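Local coordinates for protein Thf1 (PDB 5MJR) that associates with the FtsH protease complex involved in photosystem II repair in cyanobacteria and may take part in building the photosynthetic membrane, at residues A[121-124]-A[125-129]; A[158-161]-A[162-165]; A[169-172]-A[173-177]. One frame throughout, in Å; residues are numbered along the deposited sequence.

Interaction 1: A[121-124]-A[125-129]; sequences RPLS and QILDE
Leu123 and Leu127, one helical turn apart at the start of helix 123-131, form the compact side of this contact, with Leu123 CG 4.1 Å from Leu127 CD1. Setting CG anti to the backbone N (chi1 -168°) carries the end of Leu123 forward along the helix to Leu127. Beneath the pair the backbone bond from Leu127 N to Leu123 O runs at 2.9 Å, nearly straight. Both leucines also rest on Gln177 of helix 171-178. Ile126, buried like Leu123, packs against Tyr118, Leu139 and Leu163, and its CD1 lies 4.1 Å from Arg121 CD.

Pro122 is the N-cap, and its carbonyl takes the first bond of the helix, from Gln125 N. The extended Gln125 side chain comes back alongside the CD-CG edge of the Pro122 ring, its OE1 3.2 Å from Pro122 CD, and crosses the Arg121 chain at about a right angle.

The opposite character belongs to the watery, polar side. Arg121 reaches along the first turns of the helix, so that its NH1 faces Glu129 OE1 in a long salt bridge of 3.6 Å, with the two flat groups only 18° apart. Two waters lie in the guanidinium plane at its edge, and each bonds both NH1 and OE1. A third water links Ser124 O to Asp128 OD1, 2.7 Å from the latter.

The remaining ends have their own anchors, Arg121 NH2 on Gln117 O and Glu129 OE2 on Ser136 OG. With two waters bridging a long pair, much of the coupling between the charges probably runs through solvent, while Gln117 and Ser136 help fix the two groups.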
loop_
_atom_site.group_PDB
_atom_site.type_symbol
_atom_site.label_atom_id
_atom_site.label_comp_id
_atom_site.label_asym_id
_atom_site.label_seq_id
_atom_site.Cartn_x
_atom_site.Cartn_y
_atom_site.Cartn_z
ATOM N N ARG A 121 0.798 -5.446 -19.530
ATOM C CA ARG A 121 -0.530 -5.834 -20.009
ATOM C C ARG A 121 -1.440 -4.700 -20.160
ATOM O O ARG A 121 -1.404 -3.702 -19.370
ATOM C CB ARG A 121 -1.161 -6.900 -19.122
ATOM C CG ARG A 121 -0.365 -8.154 -18.987
ATOM C CD ARG A 121 -1.115 -9.184 -18.138
ATOM N NE ARG A 121 -0.149 -10.147 -17.607
ATOM C CZ ARG A 121 -0.427 -11.248 -16.942
ATOM N NH1 ARG A 121 -1.656 -11.709 -16.761
ATOM N NH2 ARG A 121 0.616 -11.894 -16.380
ATOM N N PRO A 122 -2.293 -4.803 -21.253
ATOM C CA PRO A 122 -3.287 -3.813 -21.374
ATOM C C PRO A 122 -4.378 -4.089 -20.390
ATOM O O PRO A 122 -4.553 -5.207 -19.971
ATOM C CB PRO A 122 -3.768 -3.979 -22.871
ATOM C CG PRO A 122 -3.660 -5.492 -23.026
ATOM C CD PRO A 122 -2.313 -5.728 -22.382
ATOM N N LEU A 123 -5.075 -2.988 -20.015
ATOM C CA LEU A 123 -6.144 -3.167 -19.097
ATOM C C LEU A 123 -7.220 -4.289 -19.581
ATOM O O LEU A 123 -7.768 -5.027 -18.724
ATOM C CB LEU A 123 -6.924 -1.870 -18.898
ATOM C CG LEU A 123 -7.894 -1.757 -17.801
ATOM C CD1 LEU A 123 -7.325 -2.055 -16.462
ATOM C CD2 LEU A 123 -8.613 -0.431 -17.916
ATOM N N SER A 124 -7.433 -4.417 -20.924
ATOM C CA SER A 124 -8.423 -5.371 -21.405
ATOM C C SER A 124 -8.124 -6.809 -20.927
ATOM O O SER A 124 -9.058 -7.582 -20.629
ATOM C CB SER A 124 -8.431 -5.362 -22.939
ATOM O OG SER A 124 -7.200 -5.638 -23.502
ATOM N N GLN A 125 -6.850 -7.196 -20.870
ATOM C CA GLN A 125 -6.496 -8.548 -20.429
ATOM C C GLN A 125 -6.738 -8.755 -18.920
ATOM O O GLN A 125 -7.165 -9.854 -18.526
ATOM C CB GLN A 125 -4.998 -8.866 -20.747
ATOM C CG GLN A 125 -4.746 -9.133 -22.178
ATOM C CD GLN A 125 -3.267 -9.284 -22.519
ATOM O OE1 GLN A 125 -2.334 -8.848 -21.737
ATOM N NE2 GLN A 125 -3.030 -9.889 -23.693
ATOM N N ILE A 126 -6.512 -7.720 -18.134
ATOM C CA ILE A 126 -6.829 -7.730 -16.701
ATOM C C ILE A 126 -8.344 -7.888 -16.511
ATOM O O ILE A 126 -8.822 -8.675 -15.643
ATOM C CB ILE A 126 -6.293 -6.443 -16.070
ATOM C CG1 ILE A 126 -4.744 -6.364 -16.179
ATOM C CG2 ILE A 126 -6.704 -6.359 -14.612
ATOM C CD1 ILE A 126 -3.987 -7.531 -15.654
ATOM N N LEU A 127 -9.136 -7.121 -17.248
ATOM C CA LEU A 127 -10.594 -7.183 -17.142
ATOM C C LEU A 127 -11.065 -8.617 -17.541
ATOM O O LEU A 127 -11.922 -9.151 -16.888
ATOM C CB LEU A 127 -11.221 -6.130 -18.008
ATOM C CG LEU A 127 -10.940 -4.667 -17.680
ATOM C CD1 LEU A 127 -11.453 -3.644 -18.699
ATOM C CD2 LEU A 127 -11.521 -4.280 -16.327
ATOM N N ASP A 128 -10.489 -9.187 -18.592
ATOM C CA ASP A 128 -10.886 -10.507 -19.016
ATOM C C ASP A 128 -10.617 -11.557 -17.887
ATOM O O ASP A 128 -11.429 -12.424 -17.595
ATOM C CB ASP A 128 -10.133 -10.931 -20.250
ATOM C CG ASP A 128 -10.632 -10.262 -21.520
ATOM O OD1 ASP A 128 -11.766 -9.679 -21.461
ATOM O OD2 ASP A 128 -9.916 -10.371 -22.564
ATOM N N GLU A 129 -9.459 -11.416 -17.198
ATOM C CA GLU A 129 -9.121 -12.329 -16.113
ATOM C C GLU A 129 -10.066 -12.146 -14.924
ATOM O O GLU A 129 -10.584 -13.121 -14.351
ATOM C CB GLU A 129 -7.675 -12.136 -15.748
ATOM C CG GLU A 129 -7.218 -13.222 -14.884
ATOM C CD GLU A 129 -5.686 -13.289 -14.581
ATOM O OE1 GLU A 129 -4.823 -12.694 -15.303
ATOM O OE2 GLU A 129 -5.366 -14.052 -13.664
HETATM O O HOH W 1 -2.321 -13.823 -15.038
HETATM O O HOH W 2 -4.470 -10.881 -17.325
HETATM O O HOH W 3 -11.666 -7.020 -21.750
#

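Interaction 2: A[158-161]-A[162-165]; sequences AFLQ and ELAG
The last turn of helix 150-162 ends in two bonds that each span three residues, Glu162 N to Phe159 O at 2.9 Å and Leu163 N to Leu160 O at 3.1 Å, both with the donor well above the carbonyl plane, before Leu163 takes an extended backbone conformation (psi 177°). Leu163 then sends its two methyl branches to different neighbours. CD2 sits 3.9 Å from Phe159 CE1, while CD1 meets Leu160 CD2 at the same distance, so the leucine fills the angle between the two helical side chains. Phe159 gets there because its CG stands anti to the backbone N (chi1 160°), which swings the ring toward the C-terminal end of the helix.

This is a helix C-terminus running into the short linker before helix 166-169, in an all-helical fold. The hydrophobic side of the turn is buried by other parts of the chain: Ile126 of helix 123-131 touches Phe159, and Trp115 meets the phenylalanine ring with planes about 50° apart.

On the polar side, the Glu162 chain bends at chi2. A water 2.7 Å from Ala158 O also donates to Glu162 OE2, and Glu162 OE1 is held by Gln119 NE2. Another water joins the carbonyls of Gln161 and Leu163, 2.6 Å from Leu163 O, bridging the turn where the chain has left the helix.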
loop_
_atom_site.group_PDB
_atom_site.type_symbol
_atom_site.label_atom_id
_atom_site.label_comp_id
_atom_site.label_asym_id
_atom_site.label_seq_id
_atom_site.Cartn_x
_atom_site.Cartn_y
_atom_site.Cartn_z
ATOM N N ALA A 158 -0.370 1.350 -7.683
ATOM C CA ALA A 158 0.920 0.721 -8.001
ATOM C C ALA A 158 0.809 -0.433 -8.950
ATOM O O ALA A 158 1.625 -0.610 -9.833
ATOM C CB ALA A 158 1.634 0.281 -6.707
ATOM N N PHE A 159 -0.266 -1.227 -8.773
ATOM C CA PHE A 159 -0.530 -2.265 -9.769
ATOM C C PHE A 159 -0.797 -1.705 -11.138
ATOM O O PHE A 159 -0.213 -2.213 -12.122
ATOM C CB PHE A 159 -1.732 -3.077 -9.256
ATOM C CG PHE A 159 -2.435 -3.870 -10.334
ATOM C CD1 PHE A 159 -1.755 -4.824 -11.105
ATOM C CD2 PHE A 159 -3.744 -3.659 -10.641
ATOM C CE1 PHE A 159 -2.405 -5.541 -12.091
ATOM C CE2 PHE A 159 -4.394 -4.348 -11.670
ATOM C CZ PHE A 159 -3.707 -5.263 -12.381
ATOM N N LEU A 160 -1.608 -0.681 -11.215
ATOM C CA LEU A 160 -1.955 -0.133 -12.514
ATOM C C LEU A 160 -0.715 0.401 -13.205
ATOM O O LEU A 160 -0.649 0.365 -14.457
ATOM C CB LEU A 160 -3.040 0.932 -12.351
ATOM C CG LEU A 160 -4.400 0.460 -11.914
ATOM C CD1 LEU A 160 -5.283 1.619 -11.590
ATOM C CD2 LEU A 160 -5.022 -0.546 -12.847
ATOM N N GLN A 161 0.215 0.933 -12.427
ATOM C CA GLN A 161 1.461 1.374 -12.996
ATOM C C GLN A 161 2.313 0.277 -13.710
ATOM O O GLN A 161 3.111 0.660 -14.550
ATOM C CB GLN A 161 2.284 2.050 -11.980
ATOM C CG GLN A 161 1.821 3.405 -11.501
ATOM C CD GLN A 161 2.796 4.060 -10.504
ATOM O OE1 GLN A 161 2.969 3.618 -9.370
ATOM N NE2 GLN A 161 3.430 5.097 -10.926
ATOM N N GLU A 162 2.102 -1.006 -13.343
ATOM C CA GLU A 162 2.797 -2.097 -13.989
ATOM C C GLU A 162 2.272 -2.326 -15.351
ATOM O O GLU A 162 2.976 -2.905 -16.146
ATOM C CB GLU A 162 2.595 -3.457 -13.273
ATOM C CG GLU A 162 3.222 -3.507 -11.927
ATOM C CD GLU A 162 4.722 -3.573 -11.888
ATOM O OE1 GLU A 162 5.395 -3.998 -12.865
ATOM O OE2 GLU A 162 5.180 -3.201 -10.820
ATOM N N LEU A 163 1.010 -2.010 -15.576
ATOM C CA LEU A 163 0.358 -2.334 -16.838
ATOM C C LEU A 163 0.894 -1.414 -17.958
ATOM O O LEU A 163 1.773 -0.554 -17.804
ATOM C CB LEU A 163 -1.197 -2.181 -16.693
ATOM C CG LEU A 163 -1.823 -3.016 -15.607
ATOM C CD1 LEU A 163 -3.281 -2.772 -15.576
ATOM C CD2 LEU A 163 -1.540 -4.483 -15.765
ATOM N N ALA A 164 0.413 -1.671 -19.112
ATOM C CA ALA A 164 0.622 -0.737 -20.226
ATOM C C ALA A 164 0.710 0.803 -19.683
ATOM O O ALA A 164 -0.188 1.257 -18.859
ATOM C CB ALA A 164 -0.505 -0.854 -20.987
ATOM N N GLY A 165 1.689 1.611 -20.060
ATOM C CA GLY A 165 1.683 2.976 -19.598
ATOM C C GLY A 165 0.405 3.800 -19.801
ATOM O O GLY A 165 0.110 4.701 -19.058
HETATM O O HOH W 4 4.301 -0.382 -9.729
HETATM O O HOH W 5 0.221 2.064 -16.510
HETATM O O HOH W 6 4.136 0.319 -16.988
#

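Interaction 3: A[169-172]-A[173-177]; sequences IHLN and ETLDQ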
loop_
_atom_site.group_PDB
_atom_site.type_symbol
_atom_site.label_atom_id
_atom_site.label_comp_id
_atom_site.label_asym_id
_atom_site.label_seq_id
_atom_site.Cartn_x
_atom_site.Cartn_y
_atom_site.Cartn_z
ATOM N N ILE A 169 -1.901 7.063 -17.088
ATOM C CA ILE A 169 -2.026 8.380 -17.703
ATOM C C ILE A 169 -3.510 8.732 -17.796
ATOM O O ILE A 169 -3.880 9.847 -17.550
ATOM C CB ILE A 169 -1.264 8.421 -19.104
ATOM C CG1 ILE A 169 0.244 8.310 -18.877
ATOM C CG2 ILE A 169 -1.578 9.691 -19.867
ATOM C CD1 ILE A 169 1.037 8.048 -20.159
ATOM N N HIS A 170 -4.319 7.766 -18.256
ATOM C CA HIS A 170 -5.780 7.888 -18.312
ATOM C C HIS A 170 -6.420 7.236 -17.036
ATOM O O HIS A 170 -7.185 6.271 -17.111
ATOM C CB HIS A 170 -6.281 7.176 -19.618
ATOM C CG HIS A 170 -5.700 7.736 -20.881
ATOM N ND1 HIS A 170 -5.839 9.048 -21.126
ATOM C CD2 HIS A 170 -4.872 7.208 -21.841
ATOM C CE1 HIS A 170 -5.257 9.362 -22.302
ATOM N NE2 HIS A 170 -4.572 8.271 -22.694
ATOM N N LEU A 171 -5.977 7.693 -15.862
ATOM C CA LEU A 171 -6.388 7.082 -14.568
ATOM C C LEU A 171 -7.915 7.156 -14.381
ATOM O O LEU A 171 -8.553 6.172 -13.947
ATOM C CB LEU A 171 -5.628 7.697 -13.394
ATOM C CG LEU A 171 -6.014 7.003 -12.074
ATOM C CD1 LEU A 171 -5.561 5.576 -11.992
ATOM C CD2 LEU A 171 -5.321 7.792 -10.968
ATOM N N ASN A 172 -8.483 8.279 -14.808
ATOM C CA ASN A 172 -9.921 8.449 -14.749
ATOM C C ASN A 172 -10.657 7.340 -15.469
ATOM O O ASN A 172 -11.551 6.677 -14.911
ATOM C CB ASN A 172 -10.346 9.811 -15.457
ATOM C CG ASN A 172 -9.747 11.126 -14.816
ATOM O OD1 ASN A 172 -9.726 11.224 -13.505
ATOM N ND2 ASN A 172 -9.182 12.088 -15.672
ATOM N N GLU A 173 -10.288 7.154 -16.724
ATOM C CA GLU A 173 -10.925 6.196 -17.555
ATOM C C GLU A 173 -10.729 4.808 -17.011
ATOM O O GLU A 173 -11.616 3.956 -17.000
ATOM C CB GLU A 173 -10.292 6.314 -18.957
ATOM C CG GLU A 173 -11.021 5.662 -20.052
ATOM C CD GLU A 173 -11.261 6.750 -21.179
ATOM O OE1 GLU A 173 -11.857 6.419 -22.287
ATOM O OE2 GLU A 173 -10.884 7.973 -20.917
ATOM N N THR A 174 -9.515 4.544 -16.549
ATOM C CA THR A 174 -9.209 3.203 -16.005
ATOM C C THR A 174 -10.101 2.862 -14.771
ATOM O O THR A 174 -10.645 1.744 -14.679
ATOM C CB THR A 174 -7.695 3.084 -15.669
ATOM O OG1 THR A 174 -6.966 3.203 -16.905
ATOM C CG2 THR A 174 -7.389 1.833 -14.920
ATOM N N LEU A 175 -10.132 3.802 -13.828
ATOM C CA LEU A 175 -10.917 3.615 -12.631
ATOM C C LEU A 175 -12.418 3.371 -12.977
ATOM O O LEU A 175 -13.078 2.533 -12.415
ATOM C CB LEU A 175 -10.715 4.724 -11.634
ATOM C CG LEU A 175 -9.306 4.794 -11.040
ATOM C CD1 LEU A 175 -9.158 6.015 -10.166
ATOM C CD2 LEU A 175 -8.856 3.528 -10.291
ATOM N N ASP A 176 -12.911 4.175 -13.908
ATOM C CA ASP A 176 -14.284 3.987 -14.370
ATOM C C ASP A 176 -14.553 2.622 -15.008
ATOM O O ASP A 176 -15.643 2.096 -14.819
ATOM C CB ASP A 176 -14.675 5.081 -15.296
ATOM C CG ASP A 176 -14.942 6.418 -14.599
ATOM O OD1 ASP A 176 -15.139 6.422 -13.319
ATOM O OD2 ASP A 176 -14.973 7.426 -15.334
ATOM N N GLN A 177 -13.596 2.075 -15.717
ATOM C CA GLN A 177 -13.745 0.743 -16.305
ATOM C C GLN A 177 -13.804 -0.339 -15.190
ATOM O O GLN A 177 -14.416 -1.364 -15.301
ATOM C CB GLN A 177 -12.572 0.432 -17.221
ATOM C CG GLN A 177 -12.524 1.196 -18.527
ATOM C CD GLN A 177 -11.491 0.731 -19.512
ATOM O OE1 GLN A 177 -10.560 1.478 -19.910
ATOM N NE2 GLN A 177 -11.679 -0.505 -19.970
#
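Leu171 lies against Leu175, one turn further along helix 171-178, its CG 3.8 Å from Leu175 CD1 and its CD1 3.9 Å from Leu175 CG. The two chains cross at a slant. CG of Leu171 stands anti to the backbone N (chi1 -177°), which carries its end forward along the helix, whereas CG of Leu175 sits beside its own backbone N and leans back toward the start. Each leucine thus sets a methyl against the other's branch point. Leu175 CG also approaches the Leu171 carbonyl oxygen, at 3.3 Å, and that oxygen accepts a nearly straight bond from Leu175 N.

His170 occupies the N-cap of this helix, and it is also where the chain leaves the helical path of 166-169. It marks the break between two short helices, with the backbone at phi -96° and psi 55°. Its carbonyl oxygen receives Thr174 N at 3.0 Å, in the carbonyl plane, the first of three successive bonds that span four residues. The hydroxyl of Thr174 lies 3.1 Å from the same His170 O, but Val167 O in the preceding helix is its stronger partner, so the threonine ties helix 171-178 to helix 166-169 through Val167. Asn172 O closes the series by accepting from Asp176 N.

Toward the protein interior, Leu171 and Thr174 rest on Leu160 of helix 150-162, and Leu175 reaches both Leu156 of that helix and Ile186 and Val189 of helix 186-198. On the exposed face the side chains of His170 and Glu173 approach most closely at their CB atoms, 4.2 Å apart. Asp176 OD1 forms a salt bridge with Lys190 NZ of helix 186-198.

Overall arrangement
The three contacts come in series along the chain, all on the same side of its centre, with their own centres 11 to 13 Å apart. Interaction 1 belongs to the start of helix 123-131, interaction 2 to the end of helix 150-162, and interaction 3 to the start of helix 171-178. Their hydrophobic faces converge, each helix end packing on the other two; Leu123 of interaction 1, for instance, meets Thr174 of interaction 3. The backbone adds a probable hydrogen bond from Ala164 N to Arg121 O, 2.7 Å long. Helix ends spread over some fifty residues thus pack together in one corner of this all-helical protein.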